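Local coordinates for protein neural CELL adhesion molecule 1,140 KDA isoform (Homo sapiens, PDB 2VKW) that probably mediates cell-cell adhesion as a neural cell-surface receptor, represented here by its two tandem fibronectin type III domains, at residues V145-L150 and A176-Y181; N124-N129 and V167-L172; V26-P31 and V83-L88; Y42-R47 and V70-L75. All coordinates share one frame; numbering follows the deposited sequence.

Contact 1: V145-L150 and A176-Y181. With SO4 (sulfate ion), chain D.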
loop_
_atom_site.group_PDB
_atom_site.type_symbol
_atom_site.label_atom_id
_atom_site.label_comp_id
_atom_site.label_asym_id
_atom_site.label_seq_id
_atom_site.Cartn_x
_atom_site.Cartn_y
_atom_site.Cartn_z
ATOM N N VAL A 145 2.930 -3.704 -17.190
ATOM C CA VAL A 145 3.006 -2.338 -16.694
ATOM C C VAL A 145 2.056 -1.377 -17.411
ATOM O O VAL A 145 2.119 -1.222 -18.634
ATOM C CB VAL A 145 4.452 -1.794 -16.824
ATOM C CG1 VAL A 145 4.522 -0.360 -16.323
ATOM C CG2 VAL A 145 5.417 -2.678 -16.032
ATOM N N ARG A 146 1.173 -0.754 -16.633
ATOM C CA ARG A 146 0.213 0.232 -17.128
ATOM C C ARG A 146 0.587 1.554 -16.458
ATOM O O ARG A 146 0.763 1.605 -15.237
ATOM C CB ARG A 146 -1.219 -0.141 -16.724
ATOM C CG ARG A 146 -1.948 -1.055 -17.679
ATOM C CD ARG A 146 -2.329 -0.322 -18.955
ATOM N NE ARG A 146 -3.175 -1.135 -19.830
ATOM C CZ ARG A 146 -3.607 -0.743 -21.026
ATOM N NH1 ARG A 146 -3.279 0.455 -21.496
ATOM N NH2 ARG A 146 -4.359 -1.557 -21.760
ATOM N N TYR A 147 0.715 2.619 -17.246
ATOM C CA TYR A 147 1.067 3.912 -16.684
ATOM C C TYR A 147 0.480 5.036 -17.525
ATOM O O TYR A 147 0.179 4.842 -18.697
ATOM C CB TYR A 147 2.588 4.044 -16.594
ATOM C CG TYR A 147 3.276 4.421 -17.888
ATOM C CD1 TYR A 147 3.685 5.732 -18.122
ATOM C CD2 TYR A 147 3.530 3.468 -18.873
ATOM C CE1 TYR A 147 4.333 6.087 -19.299
ATOM C CE2 TYR A 147 4.180 3.816 -20.064
ATOM C CZ TYR A 147 4.579 5.130 -20.265
ATOM O OH TYR A 147 5.230 5.485 -21.431
ATOM N N ARG A 148 0.336 6.212 -16.916
ATOM C CA ARG A 148 -0.244 7.377 -17.578
ATOM C C ARG A 148 0.037 8.616 -16.729
ATOM O O ARG A 148 0.309 8.510 -15.530
ATOM C CB ARG A 148 -1.758 7.225 -17.628
ATOM C CG ARG A 148 -2.345 7.474 -16.231
ATOM C CD ARG A 148 -3.774 7.037 -16.020
ATOM N NE ARG A 148 -4.755 8.016 -16.453
ATOM C CZ ARG A 148 -5.850 8.324 -15.767
ATOM N NH1 ARG A 148 -6.097 7.732 -14.606
ATOM N NH2 ARG A 148 -6.703 9.216 -16.249
ATOM N N ALA A 149 -0.048 9.787 -17.352
ATOM C CA ALA A 149 0.100 11.048 -16.639
ATOM C C ALA A 149 -1.341 11.257 -16.192
ATOM O O ALA A 149 -2.254 11.025 -16.976
ATOM C CB ALA A 149 0.513 12.158 -17.593
ATOM N N LEU A 150 -1.561 11.671 -14.952
ATOM C CA LEU A 150 -2.928 11.860 -14.473
ATOM C C LEU A 150 -3.767 12.742 -15.403
ATOM O O LEU A 150 -4.992 12.616 -15.452
ATOM C CB LEU A 150 -2.920 12.450 -13.065
ATOM C CG LEU A 150 -2.164 11.655 -12.000
ATOM C CD1 LEU A 150 -2.508 12.239 -10.630
ATOM C CD2 LEU A 150 -2.549 10.177 -12.054
ATOM N N ALA A 176 4.449 16.975 -14.276
ATOM C CA ALA A 176 3.265 16.136 -14.358
ATOM C C ALA A 176 3.284 14.984 -13.363
ATOM O O ALA A 176 4.349 14.452 -13.028
ATOM C CB ALA A 176 3.129 15.591 -15.768
ATOM N N GLU A 177 2.099 14.593 -12.900
ATOM C CA GLU A 177 1.993 13.491 -11.960
ATOM C C GLU A 177 1.679 12.213 -12.722
ATOM O O GLU A 177 0.814 12.204 -13.593
ATOM C CB GLU A 177 0.894 13.761 -10.939
ATOM C CG GLU A 177 1.076 15.050 -10.181
ATOM C CD GLU A 177 0.009 15.243 -9.134
ATOM O OE1 GLU A 177 0.012 14.487 -8.135
ATOM O OE2 GLU A 177 -0.836 16.143 -9.316
ATOM N N TYR A 178 2.382 11.137 -12.391
ATOM C CA TYR A 178 2.180 9.856 -13.055
ATOM C C TYR A 178 1.762 8.727 -12.116
ATOM O O TYR A 178 2.233 8.646 -10.982
ATOM C CB TYR A 178 3.469 9.411 -13.755
ATOM C CG TYR A 178 3.752 10.061 -15.088
ATOM C CD1 TYR A 178 4.350 11.316 -15.167
ATOM C CD2 TYR A 178 3.426 9.412 -16.278
ATOM C CE1 TYR A 178 4.615 11.907 -16.401
ATOM C CE2 TYR A 178 3.684 9.991 -17.511
ATOM C CZ TYR A 178 4.276 11.236 -17.567
ATOM O OH TYR A 178 4.514 11.811 -18.787
ATOM N N GLU A 179 0.867 7.861 -12.577
ATOM C CA GLU A 179 0.504 6.707 -11.768
ATOM C C GLU A 179 0.956 5.477 -12.550
ATOM O O GLU A 179 0.840 5.422 -13.774
ATOM C CB GLU A 179 -1.001 6.656 -11.434
ATOM C CG GLU A 179 -1.977 6.699 -12.588
ATOM C CD GLU A 179 -3.422 6.479 -12.125
ATOM O OE1 GLU A 179 -4.356 6.667 -12.936
ATOM O OE2 GLU A 179 -3.625 6.110 -10.948
ATOM N N VAL A 180 1.517 4.510 -11.836
ATOM C CA VAL A 180 2.019 3.293 -12.459
ATOM C C VAL A 180 1.437 2.060 -11.779
ATOM O O VAL A 180 1.460 1.957 -10.549
ATOM C CB VAL A 180 3.568 3.221 -12.357
ATOM C CG1 VAL A 180 4.081 1.939 -13.000
ATOM C CG2 VAL A 180 4.197 4.434 -13.018
ATOM N N TYR A 181 0.917 1.132 -12.584
ATOM C CA TYR A 181 0.356 -0.121 -12.078
ATOM C C TYR A 181 1.133 -1.311 -12.640
ATOM O O TYR A 181 1.312 -1.449 -13.853
ATOM C CB TYR A 181 -1.130 -0.252 -12.445
ATOM C CG TYR A 181 -2.018 0.712 -11.694
ATOM C CD1 TYR A 181 -1.994 2.074 -11.982
ATOM C CD2 TYR A 181 -2.841 0.271 -10.653
ATOM C CE1 TYR A 181 -2.762 2.980 -11.257
ATOM C CE2 TYR A 181 -3.616 1.177 -9.914
ATOM C CZ TYR A 181 -3.566 2.532 -10.229
ATOM O OH TYR A 181 -4.317 3.448 -9.529
HETATM S S SO4 D . -9.518 10.950 -14.856
HETATM O O1 SO4 D . -9.679 12.380 -14.528
HETATM O O2 SO4 D . -10.838 10.340 -15.120
HETATM O O3 SO4 D . -8.870 10.254 -13.737
HETATM O O4 SO4 D . -8.671 10.841 -16.057
#
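Arg146-Tyr181 and Arg148-Glu179 are the hydrogen-bonded pairs of an antiparallel ladder. It joins strands C and F in the four-stranded sheet of the second fibronectin type III domain. The short strand axes lie 4.7 Å apart. Arg146 N gives a straight bond to Tyr181 O (175°), and Tyr181 N returns one to Arg146 O. The Arg148-Glu179 pair is longer and more bent. Leu150 N extends the ladder to Glu177 O.

The charged pair stands on the sheet face of Arg146 and Tyr181. Arg148 and Glu179 run side by side, and Arg148 NH1 makes a salt bridge of 2.6 Å to Glu179 OE1. The guanidinium and carboxylate planes are 36° apart. Leu150 lies at about a right angle to Glu179, with its CD2 3.6 Å from Glu179 CG. Arg148 NH2 makes weak bonds to a sulfate, probably from the crystallisation liquor. Lys41 of the second subunit holds it too. Tyr181 OH bonds to Glu67 of the second subunit.

The other face is apolar and belongs to the domain core. Tyr147 CB meets Val180 CG2. Tyr147 and Tyr178 point the same way, and Tyr178 CD2 comes to the edge of the Tyr147 ring. Tyr178 OH bonds to Asp173 N, consistent with the tyrosine corner of this fold. Ala149 CB sits over a face of the Tyr178 ring as a CH-pi contact, 4.0 Å from its centroid and 19° off the normal.

Contact 2: N124-N129 and V167-L172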
loop_
_atom_site.group_PDB
_atom_site.type_symbol
_atom_site.label_atom_id
_atom_site.label_comp_id
_atom_site.label_asym_id
_atom_site.label_seq_id
_atom_site.Cartn_x
_atom_site.Cartn_y
_atom_site.Cartn_z
ATOM N N ASN A 124 12.723 13.925 -15.900
ATOM C CA ASN A 124 11.507 13.489 -16.579
ATOM C C ASN A 124 11.560 12.009 -16.940
ATOM O O ASN A 124 11.137 11.611 -18.025
ATOM C CB ASN A 124 11.289 14.294 -17.857
ATOM C CG ASN A 124 12.360 14.031 -18.885
ATOM O OD1 ASN A 124 12.090 13.985 -20.086
ATOM N ND2 ASN A 124 13.588 13.857 -18.421
ATOM N N SER A 125 12.102 11.202 -16.039
ATOM C CA SER A 125 12.186 9.772 -16.275
ATOM C C SER A 125 12.279 9.053 -14.941
ATOM O O SER A 125 12.455 9.680 -13.894
ATOM C CB SER A 125 13.392 9.421 -17.164
ATOM O OG SER A 125 14.622 9.689 -16.519
ATOM N N ILE A 126 12.156 7.735 -14.977
ATOM C CA ILE A 126 12.197 6.968 -13.754
ATOM C C ILE A 126 12.457 5.504 -14.035
ATOM O O ILE A 126 12.039 4.968 -15.058
ATOM C CB ILE A 126 10.860 7.097 -13.002
ATOM C CG1 ILE A 126 10.908 6.321 -11.687
ATOM C CG2 ILE A 126 9.727 6.566 -13.874
ATOM C CD1 ILE A 126 9.598 6.376 -10.899
ATOM N N LYS A 127 13.165 4.859 -13.120
ATOM C CA LYS A 127 13.446 3.443 -13.256
ATOM C C LYS A 127 12.684 2.787 -12.126
ATOM O O LYS A 127 12.901 3.121 -10.959
ATOM C CB LYS A 127 14.939 3.159 -13.098
ATOM C CG LYS A 127 15.298 1.677 -13.217
ATOM C CD LYS A 127 16.781 1.435 -12.972
ATOM C CE LYS A 127 17.153 -0.014 -13.221
ATOM N NZ LYS A 127 18.585 -0.264 -12.919
ATOM N N VAL A 128 11.778 1.880 -12.472
ATOM C CA VAL A 128 10.993 1.172 -11.468
ATOM C C VAL A 128 11.555 -0.235 -11.276
ATOM O O VAL A 128 11.349 -1.105 -12.121
ATOM C CB VAL A 128 9.512 1.053 -11.892
ATOM C CG1 VAL A 128 8.742 0.233 -10.869
ATOM C CG2 VAL A 128 8.895 2.436 -12.024
ATOM N N ASN A 129 12.274 -0.455 -10.176
ATOM C CA ASN A 129 12.838 -1.775 -9.901
ATOM C C ASN A 129 11.749 -2.648 -9.290
ATOM O O ASN A 129 11.050 -2.231 -8.371
ATOM C CB ASN A 129 14.024 -1.685 -8.925
ATOM C CG ASN A 129 15.215 -0.937 -9.503
ATOM O OD1 ASN A 129 15.576 0.139 -9.021
ATOM N ND2 ASN A 129 15.832 -1.504 -10.539
ATOM N N VAL A 167 11.531 -1.648 -15.151
ATOM C CA VAL A 167 10.971 -1.009 -16.328
ATOM C C VAL A 167 11.438 0.446 -16.301
ATOM O O VAL A 167 11.502 1.070 -15.244
ATOM C CB VAL A 167 9.429 -1.069 -16.334
ATOM C CG1 VAL A 167 8.873 -0.372 -15.127
ATOM C CG2 VAL A 167 8.895 -0.442 -17.604
ATOM N N MET A 168 11.782 0.975 -17.466
ATOM C CA MET A 168 12.249 2.342 -17.553
ATOM C C MET A 168 11.251 3.231 -18.271
ATOM O O MET A 168 10.831 2.936 -19.387
ATOM C CB MET A 168 13.602 2.376 -18.267
ATOM C CG MET A 168 14.621 1.459 -17.617
ATOM S SD MET A 168 16.225 2.229 -17.367
ATOM C CE MET A 168 15.703 3.888 -16.776
ATOM N N LEU A 169 10.866 4.318 -17.612
ATOM C CA LEU A 169 9.927 5.271 -18.183
ATOM C C LEU A 169 10.714 6.543 -18.469
ATOM O O LEU A 169 11.231 7.178 -17.557
ATOM C CB LEU A 169 8.786 5.543 -17.201
ATOM C CG LEU A 169 8.027 4.279 -16.781
ATOM C CD1 LEU A 169 6.948 4.614 -15.761
ATOM C CD2 LEU A 169 7.414 3.638 -18.015
ATOM N N LYS A 170 10.814 6.891 -19.745
ATOM C CA LYS A 170 11.564 8.066 -20.174
ATOM C C LYS A 170 10.697 9.003 -21.008
ATOM O O LYS A 170 9.510 8.732 -21.244
ATOM C CB LYS A 170 12.767 7.633 -21.025
ATOM C CG LYS A 170 13.683 6.606 -20.377
ATOM C CD LYS A 170 14.841 6.217 -21.305
ATOM C CE LYS A 170 15.852 5.305 -20.591
ATOM N NZ LYS A 170 16.918 4.746 -21.485
ATOM N N SER A 171 11.314 10.096 -21.458
ATOM C CA SER A 171 10.653 11.094 -22.293
ATOM C C SER A 171 9.287 11.446 -21.735
ATOM O O SER A 171 8.307 11.496 -22.475
ATOM C CB SER A 171 10.495 10.562 -23.721
ATOM O OG SER A 171 11.738 10.147 -24.261
ATOM N N LEU A 172 9.228 11.694 -20.433
ATOM C CA LEU A 172 7.971 12.011 -19.773
ATOM C C LEU A 172 7.636 13.499 -19.807
ATOM O O LEU A 172 8.525 14.340 -19.969
ATOM C CB LEU A 172 8.020 11.514 -18.324
ATOM C CG LEU A 172 8.259 10.003 -18.193
ATOM C CD1 LEU A 172 8.388 9.604 -16.727
ATOM C CD2 LEU A 172 7.111 9.258 -18.859
HETATM O O HOH W 1 13.709 11.132 -20.295
#
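The flat side group at this contact is the carboxamide of Asn124, which lies beside the backbone of Leu172. With chi1 at 66°, CG sits between the backbone N and the carbonyl carbon, and this places OD1 3.6 Å from Leu172 O. The Asn124 backbone carbonyl is used as well: Leu172 N bonds to its O in the carbonyl plane, and Leu172 CB packs close to the same oxygen. Water 1 gives that oxygen a weak bond and accepts one from Ser171 N.

The segments belong to strands B and E of the second fibronectin type III domain. They pair antiparallel, with the short axes at 160°. Ile126 and Leu169 exchange two backbone bonds, as do Val128 and Val167. Val128 N to Val167 O is nearly straight (172°). Beyond the last bridge, Ile126-Leu169, the 167-172 side has one extra residue before Leu172 N reaches Asn124 O. Ser171 takes a left-handed backbone conformation there. Ser125 CA lies tight against Leu169 O, at 3.0 Å.

Ile126 and Leu169 point the same way, with Ile126 CG2 3.6 Å from Leu169 CB. Val128 CB meets Val167 CG1 at the same distance. On the opposite face, the bent chain of Met168 brings its CE to Lys127 CB, 3.8 Å away.

Strand 126-131 is the middle strand of its sheet, between 114-119 and 166-169. Ile126 and Val128 pack across the sandwich on Phe196 of strand 189-199, and Leu172 packs on Phe198.

Contact 3: V26-P31 and V83-L88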
loop_
_atom_site.group_PDB
_atom_site.type_symbol
_atom_site.label_atom_id
_atom_site.label_comp_id
_atom_site.label_asym_id
_atom_site.label_seq_id
_atom_site.Cartn_x
_atom_site.Cartn_y
_atom_site.Cartn_z
ATOM N N VAL A 26 3.324 -12.351 9.731
ATOM C CA VAL A 26 3.150 -12.658 11.140
ATOM C C VAL A 26 2.741 -11.399 11.876
ATOM O O VAL A 26 3.511 -10.443 11.939
ATOM C CB VAL A 26 4.475 -13.192 11.731
ATOM C CG1 VAL A 26 4.341 -13.430 13.236
ATOM C CG2 VAL A 26 4.873 -14.474 11.007
ATOM N N GLN A 27 1.525 -11.391 12.415
ATOM C CA GLN A 27 1.033 -10.240 13.170
ATOM C C GLN A 27 1.322 -10.504 14.632
ATOM O O GLN A 27 0.913 -11.530 15.170
ATOM C CB GLN A 27 -0.472 -10.059 12.984
ATOM C CG GLN A 27 -0.886 -9.725 11.568
ATOM C CD GLN A 27 -2.356 -9.386 11.467
ATOM O OE1 GLN A 27 -2.820 -8.428 12.081
ATOM N NE2 GLN A 27 -3.100 -10.174 10.695
ATOM N N PHE A 28 2.006 -9.572 15.281
ATOM C CA PHE A 28 2.357 -9.763 16.674
ATOM C C PHE A 28 2.348 -8.471 17.467
ATOM O O PHE A 28 2.366 -7.377 16.907
ATOM C CB PHE A 28 3.750 -10.391 16.760
ATOM C CG PHE A 28 4.853 -9.459 16.343
ATOM C CD1 PHE A 28 5.592 -8.761 17.296
ATOM C CD2 PHE A 28 5.119 -9.235 14.997
ATOM C CE1 PHE A 28 6.580 -7.856 16.916
ATOM C CE2 PHE A 28 6.104 -8.331 14.604
ATOM C CZ PHE A 28 6.836 -7.640 15.569
ATOM N N ASP A 29 2.318 -8.619 18.786
ATOM C CA ASP A 29 2.345 -7.486 19.694
ATOM C C ASP A 29 3.761 -7.414 20.247
ATOM O O ASP A 29 4.405 -8.447 20.454
ATOM C CB ASP A 29 1.372 -7.695 20.857
ATOM C CG ASP A 29 -0.074 -7.784 20.407
ATOM O OD1 ASP A 29 -0.556 -6.851 19.725
ATOM O OD2 ASP A 29 -0.732 -8.791 20.751
ATOM N N GLU A 30 4.249 -6.202 20.481
ATOM C CA GLU A 30 5.585 -6.031 21.030
ATOM C C GLU A 30 5.603 -6.572 22.450
ATOM O O GLU A 30 4.562 -6.678 23.095
ATOM C CB GLU A 30 5.983 -4.547 21.040
ATOM C CG GLU A 30 6.109 -3.929 19.659
ATOM C CD GLU A 30 4.789 -3.396 19.114
ATOM O OE1 GLU A 30 3.722 -3.991 19.399
ATOM O OE2 GLU A 30 4.826 -2.382 18.384
ATOM N N PRO A 31 6.787 -6.939 22.953
ATOM C CA PRO A 31 6.877 -7.461 24.319
ATOM C C PRO A 31 6.288 -6.438 25.281
ATOM O O PRO A 31 6.464 -5.236 25.087
ATOM C CB PRO A 31 8.381 -7.627 24.525
ATOM C CG PRO A 31 8.874 -7.932 23.148
ATOM C CD PRO A 31 8.105 -6.951 22.297
ATOM N N VAL A 83 5.912 -21.217 13.941
ATOM C CA VAL A 83 6.736 -20.014 13.956
ATOM C C VAL A 83 6.745 -19.381 15.343
ATOM O O VAL A 83 5.760 -19.492 16.082
ATOM C CB VAL A 83 6.239 -18.978 12.914
ATOM C CG1 VAL A 83 4.806 -18.592 13.194
ATOM C CG2 VAL A 83 7.125 -17.748 12.940
ATOM N N ARG A 84 7.859 -18.735 15.696
ATOM C CA ARG A 84 8.001 -18.083 16.995
ATOM C C ARG A 84 8.890 -16.855 16.879
ATOM O O ARG A 84 9.684 -16.734 15.942
ATOM C CB ARG A 84 8.564 -19.060 18.039
ATOM C CG ARG A 84 9.949 -19.589 17.719
ATOM C CD ARG A 84 10.347 -20.721 18.652
ATOM N NE ARG A 84 11.669 -21.240 18.315
ATOM C CZ ARG A 84 12.254 -22.271 18.916
ATOM N NH1 ARG A 84 11.635 -22.916 19.897
ATOM N NH2 ARG A 84 13.472 -22.643 18.546
ATOM N N LEU A 85 8.752 -15.939 17.831
ATOM C CA LEU A 85 9.521 -14.690 17.805
ATOM C C LEU A 85 10.206 -14.390 19.123
ATOM O O LEU A 85 9.763 -14.819 20.178
ATOM C CB LEU A 85 8.596 -13.511 17.475
ATOM C CG LEU A 85 7.706 -13.599 16.240
ATOM C CD1 LEU A 85 6.611 -12.544 16.315
ATOM C CD2 LEU A 85 8.556 -13.415 14.995
ATOM N N ALA A 86 11.288 -13.627 19.048
ATOM C CA ALA A 86 12.047 -13.225 20.228
ATOM C C ALA A 86 12.518 -11.806 19.959
ATOM O O ALA A 86 12.682 -11.418 18.800
ATOM C CB ALA A 86 13.239 -14.147 20.430
ATOM N N ALA A 87 12.746 -11.039 21.021
ATOM C CA ALA A 87 13.192 -9.658 20.880
ATOM C C ALA A 87 14.608 -9.450 21.405
ATOM O O ALA A 87 15.009 -10.048 22.404
ATOM C CB ALA A 87 12.232 -8.730 21.601
ATOM N N LEU A 88 15.361 -8.595 20.726
ATOM C CA LEU A 88 16.725 -8.292 21.125
ATOM C C LEU A 88 16.868 -6.817 21.470
ATOM O O LEU A 88 16.397 -5.956 20.727
ATOM C CB LEU A 88 17.702 -8.627 19.993
ATOM C CG LEU A 88 19.154 -8.175 20.172
ATOM C CD1 LEU A 88 19.932 -9.241 20.907
ATOM C CD2 LEU A 88 19.788 -7.915 18.809
#
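Val26 and Phe28 face Leu85 across the gap between two sheets: the short axes of strands 26-29 and 83-88 approach to 9.7 Å, at 40° between their directions. No hydrogen bond spans this gap. Side chains fill it, and the contact is a slice through the core of the first fibronectin type III domain, between strands B and F.

Leu85 is the central residue. Its CD1 methyl lies 3.6 Å from both Phe28 CB and Phe28 CG, at the root of the ring. The two side chains stand at about a right angle. Phe28 has chi1 at 70°, which turns its ring aside and lets the leucine methyl reach the junction of CB and CG. The same methyl meets Val26 CG1 tip to tip at 3.9 Å. Toward one end Val26 CG2 approaches Val83 CG2 more loosely, at 4.4 Å. Toward the other, Pro31 CG rests on Ala87 CB at 3.8 Å.

Strand 24-29 lies between 13-19 and 69-72 in its sheet, while 80-89 lies between 41-48 and 92-103 in the facing one. Tyr42 of strand 41-48 meets the Phe28 ring edge-to-face and also touches Pro31 and Ala87.

Contact 4: Y42-R47 and V70-L75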
loop_
_atom_site.group_PDB
_atom_site.type_symbol
_atom_site.label_atom_id
_atom_site.label_comp_id
_atom_site.label_asym_id
_atom_site.label_seq_id
_atom_site.Cartn_x
_atom_site.Cartn_y
_atom_site.Cartn_z
ATOM N N TYR A 42 13.921 -8.180 16.025
ATOM C CA TYR A 42 13.088 -9.311 16.356
ATOM C C TYR A 42 13.700 -10.479 15.608
ATOM O O TYR A 42 14.229 -10.308 14.505
ATOM C CB TYR A 42 11.652 -9.086 15.887
ATOM C CG TYR A 42 10.874 -8.139 16.762
ATOM C CD1 TYR A 42 10.263 -8.586 17.935
ATOM C CD2 TYR A 42 10.780 -6.787 16.439
ATOM C CE1 TYR A 42 9.575 -7.704 18.764
ATOM C CE2 TYR A 42 10.104 -5.898 17.259
ATOM C CZ TYR A 42 9.500 -6.359 18.421
ATOM O OH TYR A 42 8.832 -5.473 19.239
ATOM N N LYS A 43 13.668 -11.654 16.220
ATOM C CA LYS A 43 14.199 -12.834 15.566
ATOM C C LYS A 43 13.042 -13.791 15.339
ATOM O O LYS A 43 12.360 -14.182 16.280
ATOM C CB LYS A 43 15.273 -13.522 16.417
ATOM C CG LYS A 43 15.937 -14.683 15.679
ATOM C CD LYS A 43 17.113 -15.265 16.441
ATOM C CE LYS A 43 17.889 -16.240 15.572
ATOM N NZ LYS A 43 18.739 -17.159 16.389
ATOM N N ALA A 44 12.806 -14.145 14.086
ATOM C CA ALA A 44 11.730 -15.067 13.770
ATOM C C ALA A 44 12.340 -16.418 13.461
ATOM O O ALA A 44 13.403 -16.507 12.837
ATOM C CB ALA A 44 10.928 -14.570 12.584
ATOM N N GLU A 45 11.663 -17.464 13.911
ATOM C CA GLU A 45 12.113 -18.820 13.700
ATOM C C GLU A 45 10.945 -19.662 13.235
ATOM O O GLU A 45 9.828 -19.523 13.734
ATOM C CB GLU A 45 12.672 -19.382 14.999
ATOM C CG GLU A 45 13.985 -18.758 15.423
ATOM C CD GLU A 45 14.196 -18.822 16.927
ATOM O OE1 GLU A 45 13.881 -19.874 17.528
ATOM O OE2 GLU A 45 14.679 -17.822 17.504
ATOM N N TRP A 46 11.192 -20.527 12.261
ATOM C CA TRP A 46 10.135 -21.385 11.768
ATOM C C TRP A 46 10.642 -22.761 11.368
ATOM O O TRP A 46 11.786 -22.936 10.948
ATOM C CB TRP A 46 9.392 -20.711 10.614
ATOM C CG TRP A 46 10.235 -20.368 9.440
ATOM C CD1 TRP A 46 10.323 -21.056 8.263
ATOM C CD2 TRP A 46 11.101 -19.238 9.311
ATOM N NE1 TRP A 46 11.185 -20.422 7.411
ATOM C CE2 TRP A 46 11.680 -19.303 8.027
ATOM C CE3 TRP A 46 11.446 -18.176 10.158
ATOM C CZ2 TRP A 46 12.590 -18.340 7.564
ATOM C CZ3 TRP A 46 12.353 -17.214 9.698
ATOM C CH2 TRP A 46 12.913 -17.306 8.414
ATOM N N ARG A 47 9.764 -23.742 11.513
ATOM C CA ARG A 47 10.099 -25.121 11.215
ATOM C C ARG A 47 8.871 -25.800 10.619
ATOM O O ARG A 47 7.779 -25.745 11.190
ATOM C CB ARG A 47 10.525 -25.806 12.521
ATOM C CG ARG A 47 10.982 -27.248 12.415
ATOM C CD ARG A 47 11.312 -27.787 13.806
ATOM N NE ARG A 47 10.141 -27.791 14.686
ATOM C CZ ARG A 47 9.137 -28.663 14.596
ATOM N NH1 ARG A 47 9.156 -29.612 13.669
ATOM N NH2 ARG A 47 8.103 -28.576 15.426
ATOM N N VAL A 70 5.993 -9.080 10.521
ATOM C CA VAL A 70 7.310 -9.465 10.042
ATOM C C VAL A 70 6.930 -10.467 8.963
ATOM O O VAL A 70 5.982 -11.235 9.137
ATOM C CB VAL A 70 8.188 -10.158 11.126
ATOM C CG1 VAL A 70 8.610 -9.143 12.181
ATOM C CG2 VAL A 70 7.444 -11.312 11.758
ATOM N N THR A 71 7.633 -10.449 7.838
ATOM C CA THR A 71 7.303 -11.366 6.760
ATOM C C THR A 71 8.326 -12.467 6.543
ATOM O O THR A 71 9.439 -12.218 6.087
ATOM C CB THR A 71 7.107 -10.609 5.436
ATOM O OG1 THR A 71 5.986 -9.726 5.562
ATOM C CG2 THR A 71 6.855 -11.583 4.295
ATOM N N ILE A 72 7.933 -13.691 6.863
ATOM C CA ILE A 72 8.795 -14.852 6.689
ATOM C C ILE A 72 8.738 -15.271 5.227
ATOM O O ILE A 72 7.661 -15.280 4.621
ATOM C CB ILE A 72 8.311 -16.002 7.571
ATOM C CG1 ILE A 72 8.418 -15.587 9.040
ATOM C CG2 ILE A 72 9.124 -17.249 7.295
ATOM C CD1 ILE A 72 7.673 -16.505 9.974
ATOM N N VAL A 73 9.889 -15.615 4.658
ATOM C CA VAL A 73 9.949 -16.010 3.252
ATOM C C VAL A 73 10.590 -17.384 3.045
ATOM O O VAL A 73 11.058 -18.010 3.991
ATOM C CB VAL A 73 10.742 -14.955 2.429
ATOM C CG1 VAL A 73 10.011 -13.611 2.443
ATOM C CG2 VAL A 73 12.138 -14.780 3.014
ATOM N N GLY A 74 10.600 -17.849 1.802
ATOM C CA GLY A 74 11.201 -19.135 1.487
ATOM C C GLY A 74 10.449 -20.370 1.957
ATOM O O GLY A 74 11.053 -21.407 2.204
ATOM N N LEU A 75 9.132 -20.274 2.076
ATOM C CA LEU A 75 8.331 -21.412 2.520
ATOM C C LEU A 75 7.836 -22.234 1.330
ATOM O O LEU A 75 7.744 -21.733 0.214
ATOM C CB LEU A 75 7.128 -20.925 3.336
ATOM C CG LEU A 75 7.398 -19.905 4.451
ATOM C CD1 LEU A 75 6.124 -19.642 5.222
ATOM C CD2 LEU A 75 8.481 -20.420 5.386
#
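This contact belongs to the hydrophobic core of the first fibronectin type III beta sandwich, where Trp46 and Ala44 of strand C meet Ile72 of strand E and Leu75 just beyond it. The strands lie in facing sheets. The nearest CA atoms, those of Ala44 and Ile72, are 7.7 Å apart. No hydrogen bond joins the segments, and side chains do most of the bridging.

Ile72 CG2 sits over the face of the indole. It is 3.4 Å from the centroid of the six-membered ring and 16° off its normal, a close CH-pi contact. Its nearest ring atom is Trp46 CE2, at 3.4 Å. Two torsions bring the partners together. Trp46 holds CG between its backbone N and carbonyl carbon (chi1 60°), and Ile72 has CG2 opposite its backbone N. The indole and the isoleucine overlap in passing, each heading toward the other's strand. Leu75 CD2 approaches the pyrrole part obliquely, 3.4 Å from Trp46 NE1. Ala44 CB adds a loose contact to Ile72 CG1, at 4.5 Å.

Strand 41-48 runs between 55-60 and 80-89, and His55 meets the Trp46 ring. Strand 69-72 edges the facing sheet beside 24-29, and Ile72 packs on Val26 of that neighbour.

How the contacts relate
The four contacts fall into two domains. Contacts 3 and 4 lie in the first and contacts 1 and 2 in the second. Contact centres in different domains are 34 to 39 Å apart, and those contacts do not touch. Contacts 1 and 2 each pair strands within one sheet, and the two sheets face each other. Leu169 of contact 2 packs on Tyr147 and Val180 of contact 1, with centres 11 Å apart. Contacts 3 and 4 instead cross their sandwich, with centres 10 Å apart. Ile72 CD1 meets Val83 CG2 between them, and Arg84 NE forms a salt bridge to Glu45 OE1 at 2.7 Å. The sulfate belongs to contact 1, near the second subunit.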